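Local coordinates for protein enoyl-CoA hydratase/carnithine racemase (Thermus thermophilus JL-18, PDB 6SL9) that probably acts as the crotonase-family isomerase PaaG, forming oxepin-CoA in bacterial phenylacetic acid catabolism, at residues G108-R120 with P139-V151. Sequence-based numbering, arbitrary orientation.
Sequences GAGMSLALWGDLR and PDSGLSFLLPRLV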
loop_
_atom_site.group_PDB
_atom_site.type_symbol
_atom_site.label_atom_id
_atom_site.label_comp_id
_atom_site.label_asym_id
_atom_site.label_seq_id
_atom_site.Cartn_x
_atom_site.Cartn_y
_atom_site.Cartn_z
ATOM N N GLY A 108 11.540 -17.370 -6.305
ATOM C CA GLY A 108 12.621 -16.890 -5.422
ATOM C C GLY A 108 13.184 -15.583 -5.917
ATOM O O GLY A 108 12.431 -14.689 -6.316
ATOM N N ALA A 109 14.485 -15.479 -6.019
ATOM C CA ALA A 109 15.111 -14.247 -6.548
ATOM C C ALA A 109 14.761 -14.028 -8.007
ATOM O O ALA A 109 14.867 -12.909 -8.487
ATOM C CB ALA A 109 16.584 -14.234 -6.335
ATOM N N GLY A 110 14.330 -15.059 -8.722
ATOM C CA GLY A 110 13.832 -14.836 -10.091
ATOM C C GLY A 110 12.545 -14.018 -10.072
ATOM O O GLY A 110 12.330 -13.184 -10.944
ATOM N N MET A 111 11.670 -14.291 -9.091
ATOM C CA MET A 111 10.463 -13.470 -8.882
ATOM C C MET A 111 10.892 -12.057 -8.457
ATOM O O MET A 111 10.357 -11.080 -8.988
ATOM C CB MET A 111 9.546 -14.110 -7.850
ATOM C CG MET A 111 8.343 -13.297 -7.543
ATOM S SD MET A 111 7.148 -14.288 -6.630
ATOM C CE MET A 111 5.849 -13.086 -6.341
ATOM N N SER A 112 11.838 -11.938 -7.524
ATOM C CA SER A 112 12.355 -10.615 -7.131
ATOM C C SER A 112 12.782 -9.809 -8.345
ATOM O O SER A 112 12.354 -8.646 -8.509
ATOM C CB SER A 112 13.514 -10.737 -6.138
ATOM O OG SER A 112 13.209 -11.594 -5.030
ATOM N N LEU A 113 13.603 -10.411 -9.215
ATOM C CA LEU A 113 14.159 -9.690 -10.370
ATOM C C LEU A 113 13.030 -9.264 -11.307
ATOM O O LEU A 113 12.991 -8.154 -11.801
ATOM C CB LEU A 113 15.208 -10.580 -11.079
ATOM C CG LEU A 113 16.552 -10.746 -10.354
ATOM C CD1 LEU A 113 17.512 -11.615 -11.166
ATOM C CD2 LEU A 113 17.269 -9.420 -10.103
ATOM N N ALA A 114 12.055 -10.167 -11.559
ATOM C CA ALA A 114 10.969 -9.868 -12.505
ATOM C C ALA A 114 10.192 -8.651 -12.001
ATOM O O ALA A 114 9.741 -7.800 -12.798
ATOM C CB ALA A 114 10.060 -11.057 -12.622
ATOM N N LEU A 115 10.016 -8.532 -10.701
ATOM C CA LEU A 115 9.134 -7.498 -10.127
ATOM C C LEU A 115 9.793 -6.133 -10.126
ATOM O O LEU A 115 9.109 -5.142 -9.908
ATOM C CB LEU A 115 8.654 -7.891 -8.737
ATOM C CG LEU A 115 7.742 -9.130 -8.688
ATOM C CD1 LEU A 115 7.268 -9.389 -7.300
ATOM C CD2 LEU A 115 6.571 -9.070 -9.671
ATOM N N TRP A 116 11.076 -6.044 -10.457
ATOM C CA TRP A 116 11.754 -4.742 -10.622
ATOM C C TRP A 116 11.428 -4.078 -11.949
ATOM O O TRP A 116 11.751 -2.916 -12.101
ATOM C CB TRP A 116 13.271 -4.862 -10.427
ATOM C CG TRP A 116 13.666 -4.955 -8.989
ATOM C CD1 TRP A 116 14.051 -6.058 -8.275
ATOM C CD2 TRP A 116 13.502 -3.890 -8.052
ATOM N NE1 TRP A 116 14.171 -5.717 -6.960
ATOM C CE2 TRP A 116 13.838 -4.400 -6.787
ATOM C CE3 TRP A 116 13.103 -2.556 -8.177
ATOM C CZ2 TRP A 116 13.752 -3.611 -5.639
ATOM C CZ3 TRP A 116 13.026 -1.775 -7.036
ATOM C CH2 TRP A 116 13.344 -2.309 -5.797
ATOM N N GLY A 117 10.780 -4.779 -12.894
ATOM C CA GLY A 117 10.364 -4.070 -14.095
ATOM C C GLY A 117 9.444 -2.921 -13.756
ATOM O O GLY A 117 8.614 -3.057 -12.864
ATOM N N ASP A 118 9.516 -1.808 -14.472
ATOM C CA ASP A 118 8.537 -0.708 -14.352
ATOM C C ASP A 118 7.199 -1.095 -14.930
ATOM O O ASP A 118 6.144 -0.776 -14.360
ATOM C CB ASP A 118 9.048 0.524 -15.051
ATOM C CG ASP A 118 10.323 1.042 -14.481
ATOM O OD1 ASP A 118 10.403 1.210 -13.251
ATOM O OD2 ASP A 118 11.271 1.252 -15.279
ATOM N N LEU A 119 7.238 -1.779 -16.072
ATOM C CA LEU A 119 6.071 -2.375 -16.726
ATOM C C LEU A 119 6.389 -3.830 -16.974
ATOM O O LEU A 119 7.490 -4.156 -17.446
ATOM C CB LEU A 119 5.704 -1.638 -18.017
ATOM C CG LEU A 119 5.231 -0.197 -17.764
ATOM C CD1 LEU A 119 5.087 0.610 -18.999
ATOM C CD2 LEU A 119 3.931 -0.174 -17.006
ATOM N N ARG A 120 5.443 -4.694 -16.616
ATOM C CA ARG A 120 5.707 -6.142 -16.569
ATOM C C ARG A 120 4.623 -6.882 -17.337
ATOM O O ARG A 120 3.431 -6.663 -17.116
ATOM C CB ARG A 120 5.724 -6.557 -15.103
ATOM C CG ARG A 120 6.807 -5.868 -14.296
ATOM C CD ARG A 120 6.818 -6.198 -12.817
ATOM N NE ARG A 120 5.557 -5.869 -12.167
ATOM C CZ ARG A 120 5.209 -4.642 -11.792
ATOM N NH1 ARG A 120 6.071 -3.638 -11.886
ATOM N NH2 ARG A 120 4.014 -4.445 -11.229
ATOM N N PRO A 139 12.314 -13.715 2.186
ATOM C CA PRO A 139 12.433 -13.034 0.908
ATOM C C PRO A 139 13.697 -12.181 0.877
ATOM O O PRO A 139 13.983 -11.468 1.815
ATOM C CB PRO A 139 11.183 -12.195 0.867
ATOM C CG PRO A 139 10.691 -12.052 2.245
ATOM C CD PRO A 139 11.070 -13.357 2.881
ATOM N N ASP A 140 14.408 -12.221 -0.256
ATOM C CA ASP A 140 15.576 -11.353 -0.450
ATOM C C ASP A 140 15.520 -10.705 -1.821
ATOM O O ASP A 140 14.539 -10.834 -2.565
ATOM C CB ASP A 140 16.878 -12.084 -0.078
ATOM C CG ASP A 140 17.377 -13.155 -1.033
ATOM O OD1 ASP A 140 17.085 -13.073 -2.257
ATOM O OD2 ASP A 140 18.068 -14.078 -0.530
ATOM N N SER A 141 16.617 -10.041 -2.165
ATOM C CA SER A 141 16.768 -9.359 -3.451
ATOM C C SER A 141 15.656 -8.327 -3.652
ATOM O O SER A 141 15.256 -8.031 -4.823
ATOM C CB SER A 141 16.855 -10.372 -4.587
ATOM O OG SER A 141 17.800 -11.373 -4.312
ATOM N N GLY A 142 15.206 -7.709 -2.575
ATOM C CA GLY A 142 14.197 -6.677 -2.605
ATOM C C GLY A 142 12.760 -7.183 -2.604
ATOM O O GLY A 142 11.864 -6.323 -2.636
ATOM N N LEU A 143 12.549 -8.499 -2.527
ATOM C CA LEU A 143 11.152 -8.979 -2.609
ATOM C C LEU A 143 10.388 -8.492 -1.370
ATOM O O LEU A 143 9.154 -8.261 -1.485
ATOM C CB LEU A 143 11.133 -10.491 -2.709
ATOM C CG LEU A 143 9.733 -11.109 -2.925
ATOM C CD1 LEU A 143 9.114 -10.586 -4.199
ATOM C CD2 LEU A 143 9.876 -12.615 -2.949
ATOM N N SER A 144 11.027 -8.365 -0.190
ATOM C CA SER A 144 10.267 -7.923 0.993
ATOM C C SER A 144 9.842 -6.444 0.862
ATOM O O SER A 144 8.901 -6.054 1.545
ATOM C CB SER A 144 11.021 -8.149 2.270
ATOM O OG SER A 144 12.065 -7.220 2.475
ATOM N N PHE A 145 10.553 -5.686 0.066
ATOM C CA PHE A 145 10.253 -4.268 -0.243
ATOM C C PHE A 145 9.151 -4.239 -1.277
ATOM O O PHE A 145 8.122 -3.573 -1.079
ATOM C CB PHE A 145 11.563 -3.628 -0.643
ATOM C CG PHE A 145 11.438 -2.179 -1.060
ATOM C CD1 PHE A 145 11.166 -1.848 -2.375
ATOM C CD2 PHE A 145 11.684 -1.136 -0.186
ATOM C CE1 PHE A 145 11.007 -0.540 -2.766
ATOM C CE2 PHE A 145 11.623 0.204 -0.596
ATOM C CZ PHE A 145 11.283 0.503 -1.901
ATOM N N LEU A 146 9.374 -4.892 -2.404
ATOM C CA LEU A 146 8.449 -4.761 -3.527
ATOM C C LEU A 146 7.115 -5.423 -3.304
ATOM O O LEU A 146 6.090 -4.855 -3.685
ATOM C CB LEU A 146 9.087 -5.383 -4.780
ATOM C CG LEU A 146 10.154 -4.580 -5.510
ATOM C CD1 LEU A 146 10.618 -5.404 -6.685
ATOM C CD2 LEU A 146 9.616 -3.241 -5.997
ATOM N N LEU A 147 7.084 -6.624 -2.737
ATOM C CA LEU A 147 5.812 -7.365 -2.779
ATOM C C LEU A 147 4.683 -6.673 -2.034
ATOM O O LEU A 147 3.615 -6.551 -2.642
ATOM C CB LEU A 147 6.041 -8.798 -2.328
ATOM C CG LEU A 147 4.865 -9.727 -2.590
ATOM C CD1 LEU A 147 4.595 -9.844 -4.067
ATOM C CD2 LEU A 147 5.198 -11.098 -2.033
ATOM N N PRO A 148 4.871 -6.195 -0.803
ATOM C CA PRO A 148 3.754 -5.531 -0.155
ATOM C C PRO A 148 3.315 -4.252 -0.881
ATOM O O PRO A 148 2.122 -3.938 -0.887
ATOM C CB PRO A 148 4.256 -5.240 1.245
ATOM C CG PRO A 148 5.541 -6.019 1.406
ATOM C CD PRO A 148 6.068 -6.310 0.068
ATOM N N ARG A 149 4.269 -3.530 -1.492
ATOM C CA ARG A 149 3.906 -2.304 -2.247
ATOM C C ARG A 149 3.067 -2.678 -3.491
ATOM O O ARG A 149 2.136 -1.930 -3.871
ATOM C CB ARG A 149 5.237 -1.592 -2.633
ATOM C CG ARG A 149 5.965 -0.989 -1.416
ATOM C CD ARG A 149 7.361 -0.525 -1.728
ATOM N NE ARG A 149 8.013 0.328 -0.760
ATOM C CZ ARG A 149 8.368 -0.071 0.451
ATOM N NH1 ARG A 149 8.297 -1.368 0.721
ATOM N NH2 ARG A 149 8.965 0.763 1.323
ATOM N N LEU A 150 3.419 -3.779 -4.174
ATOM C CA LEU A 150 2.756 -4.157 -5.434
ATOM C C LEU A 150 1.401 -4.809 -5.180
ATOM O O LEU A 150 0.503 -4.569 -6.010
ATOM C CB LEU A 150 3.651 -5.086 -6.246
ATOM C CG LEU A 150 4.941 -4.481 -6.784
ATOM C CD1 LEU A 150 5.781 -5.569 -7.403
ATOM C CD2 LEU A 150 4.657 -3.381 -7.796
ATOM N N VAL A 151 1.220 -5.617 -4.147
ATOM C CA VAL A 151 0.014 -6.461 -4.004
ATOM C C VAL A 151 -0.700 -6.139 -2.678
ATOM O O VAL A 151 -1.772 -6.689 -2.487
ATOM C CB VAL A 151 0.286 -7.978 -4.126
ATOM C CG1 VAL A 151 0.977 -8.329 -5.436
ATOM C CG2 VAL A 151 1.087 -8.529 -2.956
#
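Ser112 and Trp116 each send a side-chain hydrogen bond to the turn that leads into helix 143-151. Ser112 OG donates to Asp140 O at 2.9 Å, tilted 22° from the carbonyl plane; Leu143 N, closing the type I' turn, reaches the same oxygen from the opposite face. Trp116 NE1 points almost straight at Ser141 O, which lies in the plane of the indole, but at 3.3 Å the bond is weak. The turn passes the indole edge at Gly142, whose CA is 4.3 Å from Trp116 CZ2.

Apolar contacts carry the rest. Leu146 lies over one face of the indole, CD1 above the five-membered ring at 3.4 Å from its centroid in a CH-pi contact, while CD2 covers the six-membered ring near CH2 and CZ3. With CG beside its backbone N (chi1 -65°), Leu115 enters as a knob into the hole formed by Leu143, Leu146, Leu147 and Leu150, its CD1 3.8 Å from Leu143 CD1. Leu150 lies over a face of the Arg120 guanidinium, its CD2 3.7 Å from Arg120 NH2. With an alanine instead of Trp116, Leu146 is likely to lose the ring it packs on, and Ser141 O this donor.

The helices cross at 60° in the buried core of a crotonase fold, where Glu227 OE2 of the second subunit accepts a hydrogen bond from Gly142 N and Gln157 OE1 of the third accepts one from Arg120 NH1, tying the pair into the trimer.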